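Putative 6-pyruvoyl tetrahydrobiopterin synthase (Caenorhabditis elegans, PDB 2G64) probably catalyses the zinc-dependent conversion of 7,8-dihydroneopterin triphosphate into 6-pyruvoyl tetrahydropterin and triphosphate, an early step of tetrahydrobiopterin biosynthesis. Local coordinates at residues A17-K25 with F35-G43; H46-G56 with V121-T130. The protein carries 1 engineered substitution. All coordinates share one frame; numbering follows the deposited sequence.

Interaction 1. Residues A17-K25 with F35-G43; sequences AAHRLHSEK and FGKCNNSNG. With NA (sodium ion), chain C; ZN (zinc ion), chain D.
Leu21 and Arg20 meet the short 3-10 segment 37-39 where strand 6-19 runs out beside the zinc site of this PTPS-family fold. The tight part gathers on Leu21. Its CB sits over one face of the Phe35 ring, 3.9 Å from the centroid, a CH-pi contact, while CD1 reaches CB of Cys38, the predicted proton acceptor. Two hydrogen bonds hold its backbone: Leu21 N donates to Cys38 O, and Leu21 O accepts from the side-chain amide, Asn39 ND2, at 2.8 Å, almost straight (178°), the acceptor lying in the amide plane.

On the more open side, Arg20 sends an extended chain past Asn40 to Asn39, CG lying anti to the backbone N (chi1 171°). Ser41, exposed to solvent, lays its CA over one face of the guanidinium, and His22 CD2 approaches the other. Nearby, a sodium ion is held by Cys38 O, Asn40 O and His44, and His19, hydrogen-bonded to Ser99 through ND1, binds zinc through NE2 together with His44 and His46. The guanidinium grips one carbonyl oxygen side-on with two nitrogens, in hydrogen bonds from Arg20 NE at 2.8 Å and from Arg20 NH2 at 3.1 Å to Asn39 O.

Interaction 2. Residues H46-G56 with V121-T130; sequences HNYVWKVKLRG and VLYKVTIEET. With NA (sodium ion), chain B; ZN (zinc ion), chain D.
Strands 46-56 and 122-128 run antiparallel, their axes 4.4 Å apart at closest approach, with hydrogen-bonded pairs Val49-Glu128, Lys51-Thr126 and Lys53-Lys124 and, toward the Gly56 end, a classic beta bulge in which Lys53 O accepts from both Tyr123 N and Lys124 N. One face, with Trp50, Val52, Val125 and Ile127, is apolar. Ile127 CD1 touches Trp50 CD1, and its CG2 also meets the edge of the Tyr48 ring at CD1 (3.7 Å). Val125 CG1 comes up in the plane of the indole, 3.4 Å from Trp50 NE1, a buried nitrogen with no polar partner in the model. Helices 68-80 and 101-115 pack on it.

The other face, with Val49, Lys51, Lys53, Lys124, Thr126 and Glu128, is largely polar. Lys51, extended beyond CG, lies alongside Thr126 and reaches diagonally to Glu128, where NZ and OE2 form a weak salt bridge of 3.4 Å; water 3 links the two, accepting from Lys51 NZ and donating to Glu128 OE2 at 2.6 Å. Glu128 OE1 takes a bond from water 4, itself a ligand of the sodium ion held by Asn47 O. Were Glu128 an alanine, Lys51 would probably lose this nearby carboxylate, and water 4 its acceptor beside the sodium.

Toward the zinc, Glu129 CG stands over the centre of the His46 ring, 3.6 Å from the centroid and 6° off its normal. The anti placement of CG relative to the backbone N (chi1 169°) carries the chain there, and Ser101 holds the carboxylate at OE2. His46 NE2 binds the zinc at 2.1 Å, while its ND1 is hydrogen-bonded to Asn47 of a neighbouring subunit. A sheet backed by helices, ending in a histidine-bound zinc beside a glutamate that probably serves in the charge relay, is the PTPS active-site arrangement.

Strands 6-19 and 44-57 are neighbours in one sheet, so interactions 1 and 2 join directly: Ala17 O and His46 N lie 3.0 Å apart, a probable hydrogen bond, and the zinc takes His19 from one and His46 from the other, with His44 as the third. Their settings differ. Interaction 2 lies near the middle of the chain and is a regular ladder, apolar where helices cover it and largely polar and charged on the reverse; interaction 1, about 19 Å from the chain centre, joins a strand end to a loop, through amide, guanidinium and carbonyl groups around a small hydrophobic patch. Both touch a neighbouring subunit, whose His84, probably a charge-relay residue, packs on Cys38.

Interaction 1. Residues A17-K25 with F35-G43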
loop_
_atom_site.group_PDB
_atom_site.type_symbol
_atom_site.label_atom_id
_atom_site.label_comp_id
_atom_site.label_asym_id
_atom_site.label_seq_id
_atom_site.Cartn_x
_atom_site.Cartn_y
_atom_site.Cartn_z
ATOM N N ALA A 17 9.801 -0.245 17.751
ATOM C CA ALA A 17 10.933 -0.150 18.666
ATOM C C ALA A 17 11.552 1.234 18.620
ATOM O O ALA A 17 11.468 1.945 17.604
ATOM C CB ALA A 17 11.998 -1.225 18.352
ATOM N N ALA A 18 12.187 1.603 19.727
ATOM C CA ALA A 18 13.005 2.800 19.779
ATOM C C ALA A 18 14.468 2.431 19.534
ATOM O O ALA A 18 14.908 1.322 19.855
ATOM C CB ALA A 18 12.857 3.474 21.177
ATOM N N HIS A 19 15.231 3.376 19.019
ATOM C CA HIS A 19 16.686 3.230 19.008
ATOM C C HIS A 19 17.385 4.572 18.873
ATOM O O HIS A 19 16.739 5.610 18.659
ATOM C CB HIS A 19 17.126 2.208 17.925
ATOM C CG HIS A 19 17.186 2.755 16.528
ATOM N ND1 HIS A 19 18.153 2.358 15.624
ATOM C CD2 HIS A 19 16.380 3.617 15.856
ATOM C CE1 HIS A 19 17.965 2.972 14.468
ATOM N NE2 HIS A 19 16.882 3.730 14.577
ATOM N N ARG A 20 18.700 4.547 19.058
ATOM C CA ARG A 20 19.553 5.691 18.756
ATOM C C ARG A 20 20.816 5.128 18.106
ATOM O O ARG A 20 21.391 4.144 18.600
ATOM C CB ARG A 20 19.899 6.426 20.052
ATOM C CG ARG A 20 20.962 7.507 19.839
ATOM C CD ARG A 20 21.520 7.987 21.177
ATOM N NE ARG A 20 22.329 9.182 20.962
ATOM C CZ ARG A 20 23.378 9.530 21.700
ATOM N NH1 ARG A 20 23.798 8.751 22.694
ATOM N NH2 ARG A 20 24.019 10.661 21.422
ATOM N N LEU A 21 21.236 5.715 16.987
ATOM C CA LEU A 21 22.457 5.263 16.326
ATOM C C LEU A 21 23.640 5.966 16.996
ATOM O O LEU A 21 23.760 7.199 16.942
ATOM C CB LEU A 21 22.403 5.565 14.826
ATOM C CG LEU A 21 21.300 4.777 14.097
ATOM C CD1 LEU A 21 21.407 5.079 12.608
ATOM C CD2 LEU A 21 21.491 3.261 14.380
ATOM N N HIS A 22 24.464 5.180 17.690
ATOM C CA HIS A 22 25.600 5.732 18.436
ATOM C C HIS A 22 26.618 4.598 18.553
ATOM O O HIS A 22 26.315 3.551 19.133
ATOM C CB HIS A 22 25.164 6.223 19.829
ATOM C CG HIS A 22 26.198 7.057 20.530
ATOM N ND1 HIS A 22 27.097 6.531 21.436
ATOM C CD2 HIS A 22 26.486 8.378 20.441
ATOM C CE1 HIS A 22 27.890 7.494 21.880
ATOM N NE2 HIS A 22 27.532 8.626 21.298
ATOM N N SER A 23 27.813 4.804 17.992
ATOM C CA SER A 23 28.875 3.799 18.088
ATOM C C SER A 23 29.799 4.079 19.274
ATOM O O SER A 23 30.292 5.192 19.435
ATOM C CB SER A 23 29.727 3.760 16.820
ATOM O OG SER A 23 30.864 2.913 17.031
ATOM N N GLU A 24 30.067 3.062 20.083
ATOM C CA GLU A 24 31.082 3.211 21.131
ATOM C C GLU A 24 32.521 3.378 20.593
ATOM O O GLU A 24 33.421 3.744 21.344
ATOM C CB GLU A 24 30.986 2.051 22.130
ATOM C CG GLU A 24 29.720 2.102 22.965
ATOM C CD GLU A 24 29.573 3.424 23.684
ATOM O OE1 GLU A 24 30.590 3.921 24.210
ATOM O OE2 GLU A 24 28.450 3.971 23.717
ATOM N N LYS A 25 32.733 3.120 19.301
ATOM C CA LYS A 25 34.057 3.284 18.678
ATOM C C LYS A 25 34.256 4.675 18.030
ATOM O O LYS A 25 35.285 4.932 17.384
ATOM C CB LYS A 25 34.317 2.182 17.640
ATOM C CG LYS A 25 34.068 0.761 18.149
ATOM C CD LYS A 25 35.355 0.023 18.459
ATOM C CE LYS A 25 35.084 -1.358 19.064
ATOM N NZ LYS A 25 35.219 -2.461 18.061
ATOM N N PHE A 35 25.992 9.992 12.056
ATOM C CA PHE A 35 24.619 9.528 12.226
ATOM C C PHE A 35 23.585 10.650 12.128
ATOM O O PHE A 35 22.396 10.390 11.932
ATOM C CB PHE A 35 24.495 8.738 13.530
ATOM C CG PHE A 35 25.241 7.424 13.504
ATOM C CD1 PHE A 35 24.992 6.476 12.486
ATOM C CD2 PHE A 35 26.203 7.135 14.462
ATOM C CE1 PHE A 35 25.682 5.270 12.446
ATOM C CE2 PHE A 35 26.895 5.926 14.424
ATOM C CZ PHE A 35 26.622 4.991 13.412
ATOM N N GLY A 36 24.048 11.897 12.221
ATOM C CA GLY A 36 23.164 13.067 12.115
ATOM C C GLY A 36 22.009 13.039 13.109
ATOM O O GLY A 36 22.200 12.723 14.287
ATOM N N LYS A 37 20.804 13.348 12.627
ATOM C CA LYS A 37 19.617 13.337 13.493
ATOM C C LYS A 37 19.361 11.951 14.118
ATOM O O LYS A 37 18.732 11.839 15.172
ATOM C CB LYS A 37 18.379 13.788 12.720
ATOM C CG LYS A 37 18.292 15.300 12.532
ATOM C CD LYS A 37 16.956 15.689 11.886
ATOM C CE LYS A 37 16.835 17.199 11.703
ATOM N NZ LYS A 37 16.243 17.855 12.900
ATOM N N CYS A 38 19.862 10.900 13.477
ATOM C CA CYS A 38 19.725 9.561 14.058
ATOM C C CYS A 38 20.488 9.382 15.379
ATOM O O CYS A 38 20.191 8.471 16.156
ATOM C CB CYS A 38 20.113 8.484 13.059
ATOM S SG CYS A 38 18.984 8.386 11.643
ATOM N N ASN A 39 21.416 10.292 15.660
ATOM C CA ASN A 39 22.136 10.270 16.924
ATOM C C ASN A 39 21.422 11.061 18.050
ATOM O O ASN A 39 21.970 11.223 19.145
ATOM C CB ASN A 39 23.570 10.793 16.677
ATOM C CG ASN A 39 24.462 10.682 17.891
ATOM O OD1 ASN A 39 24.864 11.704 18.464
ATOM N ND2 ASN A 39 24.795 9.451 18.284
ATOM N N ASN A 40 20.199 11.541 17.796
ATOM C CA ASN A 40 19.461 12.330 18.812
ATOM C C ASN A 40 19.572 11.610 20.137
ATOM O O ASN A 40 19.258 10.415 20.222
ATOM C CB ASN A 40 17.949 12.448 18.469
ATOM C CG ASN A 40 17.130 13.156 19.579
ATOM O OD1 ASN A 40 17.379 14.318 19.870
ATOM N ND2 ASN A 40 16.138 12.456 20.180
ATOM N N SER A 41 19.989 12.327 21.177
ATOM C CA SER A 41 20.363 11.664 22.420
ATOM C C SER A 41 19.242 10.879 23.076
ATOM O O SER A 41 19.498 9.843 23.694
ATOM C CB SER A 41 21.028 12.638 23.406
ATOM O OG SER A 41 20.067 13.404 24.097
ATOM N N ASN A 42 17.997 11.348 22.953
ATOM C CA ASN A 42 16.897 10.586 23.530
ATOM C C ASN A 42 16.261 9.583 22.557
ATOM O O ASN A 42 15.247 8.954 22.877
ATOM C CB ASN A 42 15.836 11.498 24.153
ATOM C CG ASN A 42 16.347 12.215 25.385
ATOM O OD1 ASN A 42 16.983 11.605 26.231
ATOM N ND2 ASN A 42 16.079 13.504 25.482
ATOM N N GLY A 43 16.861 9.448 21.383
ATOM C CA GLY A 43 16.441 8.407 20.464
ATOM C C GLY A 43 15.262 8.820 19.584
ATOM O O GLY A 43 14.805 9.989 19.578
HETATM NA NA NA C . 18.250 8.952 18.016
HETATM ZN ZN ZN D . 16.235 5.040 13.030
HETATM O O HOH W 1 17.567 5.198 11.789
#

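Interaction 2. Residues H46-G56 with V121-T130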
loop_
_atom_site.group_PDB
_atom_site.type_symbol
_atom_site.label_atom_id
_atom_site.label_comp_id
_atom_site.label_asym_id
_atom_site.label_seq_id
_atom_site.Cartn_x
_atom_site.Cartn_y
_atom_site.Cartn_z
ATOM N N HIS A 46 10.772 3.434 15.066
ATOM C CA HIS A 46 10.251 2.986 13.774
ATOM C C HIS A 46 9.230 1.902 14.025
ATOM O O HIS A 46 9.328 1.175 15.019
ATOM C CB HIS A 46 11.362 2.415 12.862
ATOM C CG HIS A 46 12.454 3.387 12.544
ATOM N ND1 HIS A 46 12.262 4.473 11.722
ATOM C CD2 HIS A 46 13.742 3.451 12.960
ATOM C CE1 HIS A 46 13.387 5.164 11.638
ATOM N NE2 HIS A 46 14.300 4.563 12.379
ATOM N N ASN A 47 8.250 1.774 13.123
ATOM C CA ASN A 47 7.585 0.483 12.933
ATOM C C ASN A 47 8.403 -0.274 11.903
ATOM O O ASN A 47 8.489 0.144 10.757
ATOM C CB ASN A 47 6.177 0.684 12.389
ATOM C CG ASN A 47 5.358 1.614 13.249
ATOM O OD1 ASN A 47 5.254 1.431 14.464
ATOM N ND2 ASN A 47 4.757 2.613 12.614
ATOM N N TYR A 48 9.060 -1.345 12.332
ATOM C CA TYR A 48 9.914 -2.079 11.420
ATOM C C TYR A 48 9.046 -3.167 10.782
ATOM O O TYR A 48 8.361 -3.894 11.492
ATOM C CB TYR A 48 11.044 -2.741 12.212
ATOM C CG TYR A 48 12.122 -1.821 12.727
ATOM C CD1 TYR A 48 13.244 -1.531 11.948
ATOM C CD2 TYR A 48 12.053 -1.284 14.023
ATOM C CE1 TYR A 48 14.275 -0.701 12.428
ATOM C CE2 TYR A 48 13.079 -0.474 14.514
ATOM C CZ TYR A 48 14.172 -0.175 13.714
ATOM O OH TYR A 48 15.161 0.622 14.211
ATOM N N VAL A 49 9.066 -3.272 9.458
ATOM C CA VAL A 49 8.439 -4.431 8.820
ATOM C C VAL A 49 9.501 -5.546 8.704
ATOM O O VAL A 49 10.613 -5.305 8.223
ATOM C CB VAL A 49 7.895 -4.080 7.422
ATOM C CG1 VAL A 49 7.281 -5.309 6.777
ATOM C CG2 VAL A 49 6.819 -2.968 7.525
ATOM N N TRP A 50 9.153 -6.745 9.136
ATOM C CA TRP A 50 10.082 -7.874 9.048
ATOM C C TRP A 50 9.521 -8.899 8.056
ATOM O O TRP A 50 8.424 -9.407 8.257
ATOM C CB TRP A 50 10.179 -8.550 10.416
ATOM C CG TRP A 50 11.221 -9.627 10.503
ATOM C CD1 TRP A 50 12.379 -9.718 9.777
ATOM C CD2 TRP A 50 11.210 -10.754 11.395
ATOM N NE1 TRP A 50 13.100 -10.854 10.172
ATOM C CE2 TRP A 50 12.409 -11.491 11.168
ATOM C CE3 TRP A 50 10.319 -11.200 12.387
ATOM C CZ2 TRP A 50 12.729 -12.667 11.888
ATOM C CZ3 TRP A 50 10.630 -12.401 13.092
ATOM C CH2 TRP A 50 11.832 -13.099 12.841
ATOM N N LYS A 51 10.247 -9.215 6.988
ATOM C CA LYS A 51 9.748 -10.303 6.126
ATOM C C LYS A 51 10.729 -11.464 6.183
ATOM O O LYS A 51 11.922 -11.265 6.061
ATOM C CB LYS A 51 9.598 -9.838 4.677
ATOM C CG LYS A 51 8.884 -8.492 4.512
ATOM C CD LYS A 51 8.668 -8.202 3.039
ATOM C CE LYS A 51 7.896 -6.891 2.848
ATOM N NZ LYS A 51 7.761 -6.570 1.383
ATOM N N VAL A 52 10.201 -12.664 6.343
ATOM C CA VAL A 52 11.015 -13.869 6.497
ATOM C C VAL A 52 10.723 -14.750 5.300
ATOM O O VAL A 52 9.585 -15.192 5.115
ATOM C CB VAL A 52 10.643 -14.621 7.791
ATOM C CG1 VAL A 52 11.274 -16.035 7.813
ATOM C CG2 VAL A 52 11.070 -13.785 8.986
ATOM N N LYS A 53 11.752 -14.977 4.486
ATOM C CA LYS A 53 11.589 -15.715 3.239
ATOM C C LYS A 53 12.323 -17.061 3.311
ATOM O O LYS A 53 13.499 -17.128 3.659
ATOM C CB LYS A 53 12.111 -14.878 2.056
ATOM C CG LYS A 53 11.823 -15.457 0.655
ATOM C CD LYS A 53 12.263 -14.432 -0.389
ATOM C CE LYS A 53 11.952 -14.888 -1.797
ATOM N NZ LYS A 53 11.987 -13.767 -2.784
ATOM N N LEU A 54 11.594 -18.117 2.978
ATOM C CA LEU A 54 12.105 -19.483 3.027
ATOM C C LEU A 54 12.144 -19.983 1.591
ATOM O O LEU A 54 11.378 -19.506 0.746
ATOM C CB LEU A 54 11.145 -20.354 3.844
ATOM C CG LEU A 54 10.734 -19.822 5.231
ATOM C CD1 LEU A 54 9.905 -20.912 5.944
ATOM C CD2 LEU A 54 11.958 -19.454 6.073
ATOM N N ARG A 55 13.036 -20.923 1.296
ATOM C CA ARG A 55 13.053 -21.521 -0.041
ATOM C C ARG A 55 13.328 -23.021 0.100
ATOM O O ARG A 55 14.215 -23.433 0.864
ATOM C CB ARG A 55 14.150 -20.862 -0.886
ATOM C CG ARG A 55 14.257 -21.393 -2.305
ATOM C CD ARG A 55 15.311 -20.603 -3.067
ATOM N NE ARG A 55 15.293 -20.926 -4.486
ATOM C CZ ARG A 55 16.015 -21.896 -5.039
ATOM N NH1 ARG A 55 16.809 -22.645 -4.287
ATOM N NH2 ARG A 55 15.937 -22.122 -6.345
ATOM N N GLY A 56 12.579 -23.842 -0.616
ATOM C CA GLY A 56 12.765 -25.288 -0.464
ATOM C C GLY A 56 11.808 -26.057 -1.335
ATOM O O GLY A 56 10.934 -25.472 -1.989
ATOM N N VAL A 121 15.963 -24.208 5.480
ATOM C CA VAL A 121 15.158 -23.473 4.492
ATOM C C VAL A 121 15.149 -21.941 4.630
ATOM O O VAL A 121 14.593 -21.265 3.767
ATOM C CB VAL A 121 13.693 -23.985 4.376
ATOM C CG1 VAL A 121 13.656 -25.419 3.851
ATOM C CG2 VAL A 121 12.957 -23.846 5.693
ATOM N N LEU A 122 15.760 -21.392 5.682
ATOM C CA LEU A 122 15.781 -19.928 5.813
ATOM C C LEU A 122 16.610 -19.345 4.684
ATOM O O LEU A 122 17.774 -19.721 4.482
ATOM C CB LEU A 122 16.331 -19.475 7.182
ATOM C CG LEU A 122 16.475 -17.954 7.372
ATOM C CD1 LEU A 122 15.099 -17.247 7.222
ATOM C CD2 LEU A 122 17.125 -17.663 8.721
ATOM N N TYR A 123 16.020 -18.415 3.942
ATOM C CA TYR A 123 16.658 -17.948 2.742
ATOM C C TYR A 123 17.004 -16.445 2.822
ATOM O O TYR A 123 18.097 -16.031 2.459
ATOM C CB TYR A 123 15.787 -18.298 1.529
ATOM C CG TYR A 123 16.309 -17.724 0.238
ATOM C CD1 TYR A 123 17.441 -18.249 -0.370
ATOM C CD2 TYR A 123 15.687 -16.632 -0.357
ATOM C CE1 TYR A 123 17.929 -17.702 -1.542
ATOM C CE2 TYR A 123 16.176 -16.075 -1.515
ATOM C CZ TYR A 123 17.291 -16.618 -2.106
ATOM O OH TYR A 123 17.766 -16.057 -3.266
ATOM N N LYS A 124 16.073 -15.629 3.301
ATOM C CA LYS A 124 16.330 -14.191 3.317
ATOM C C LYS A 124 15.495 -13.498 4.385
ATOM O O LYS A 124 14.331 -13.866 4.616
ATOM C CB LYS A 124 16.036 -13.582 1.955
ATOM C CG LYS A 124 16.355 -12.082 1.900
ATOM C CD LYS A 124 16.191 -11.532 0.511
ATOM C CE LYS A 124 14.831 -10.887 0.349
ATOM N NZ LYS A 124 14.576 -10.387 -1.054
ATOM N N VAL A 125 16.079 -12.490 5.023
ATOM C CA VAL A 125 15.308 -11.600 5.897
ATOM C C VAL A 125 15.301 -10.201 5.287
ATOM O O VAL A 125 16.320 -9.730 4.775
ATOM C CB VAL A 125 15.939 -11.555 7.328
ATOM C CG1 VAL A 125 15.628 -10.236 8.039
ATOM C CG2 VAL A 125 15.462 -12.740 8.162
ATOM N N THR A 126 14.154 -9.542 5.359
ATOM C CA THR A 126 14.019 -8.157 4.960
ATOM C C THR A 126 13.614 -7.342 6.195
ATOM O O THR A 126 12.750 -7.770 6.957
ATOM C CB THR A 126 12.913 -8.015 3.879
ATOM O OG1 THR A 126 13.282 -8.799 2.741
ATOM C CG2 THR A 126 12.761 -6.542 3.438
ATOM N N ILE A 127 14.224 -6.171 6.362
ATOM C CA ILE A 127 13.747 -5.198 7.344
ATOM C C ILE A 127 13.420 -3.917 6.587
ATOM O O ILE A 127 14.261 -3.399 5.871
ATOM C CB ILE A 127 14.839 -4.896 8.406
ATOM C CG1 ILE A 127 14.997 -6.100 9.367
ATOM C CG2 ILE A 127 14.505 -3.604 9.177
ATOM C CD1 ILE A 127 13.756 -6.393 10.234
ATOM N N GLU A 128 12.195 -3.421 6.736
ATOM C CA GLU A 128 11.874 -2.085 6.227
ATOM C C GLU A 128 11.824 -1.159 7.431
ATOM O O GLU A 128 10.922 -1.240 8.262
ATOM C CB GLU A 128 10.547 -2.082 5.458
ATOM C CG GLU A 128 10.441 -3.177 4.380
ATOM C CD GLU A 128 9.217 -3.066 3.482
ATOM O OE1 GLU A 128 8.255 -2.357 3.847
ATOM O OE2 GLU A 128 9.220 -3.709 2.404
ATOM N N GLU A 129 12.818 -0.301 7.525
ATOM C CA GLU A 129 12.915 0.659 8.606
ATOM C C GLU A 129 11.812 1.719 8.481
ATOM O O GLU A 129 11.216 2.120 9.480
ATOM C CB GLU A 129 14.290 1.283 8.501
ATOM C CG GLU A 129 14.561 2.465 9.335
ATOM C CD GLU A 129 15.851 3.097 8.868
ATOM O OE1 GLU A 129 15.787 4.122 8.164
ATOM O OE2 GLU A 129 16.919 2.518 9.144
ATOM N N THR A 130 11.572 2.162 7.246
ATOM C CA THR A 130 10.367 2.893 6.860
ATOM C C THR A 130 9.971 2.354 5.487
ATOM O O THR A 130 10.699 1.555 4.899
ATOM C CB THR A 130 10.627 4.406 6.715
ATOM O OG1 THR A 130 11.353 4.635 5.514
ATOM C CG2 THR A 130 11.428 4.962 7.921
HETATM NA NA NA B . 8.432 0.422 7.785
HETATM ZN ZN ZN D . 16.235 5.040 13.030
HETATM O O HOH W 2 12.562 -11.399 3.041
HETATM O O HOH W 3 10.475 -5.287 0.734
HETATM O O HOH W 4 7.455 -0.267 5.418
HETATM O O HOH W 5 6.601 2.162 8.941
HETATM O O HOH W 1 17.567 5.198 11.789
#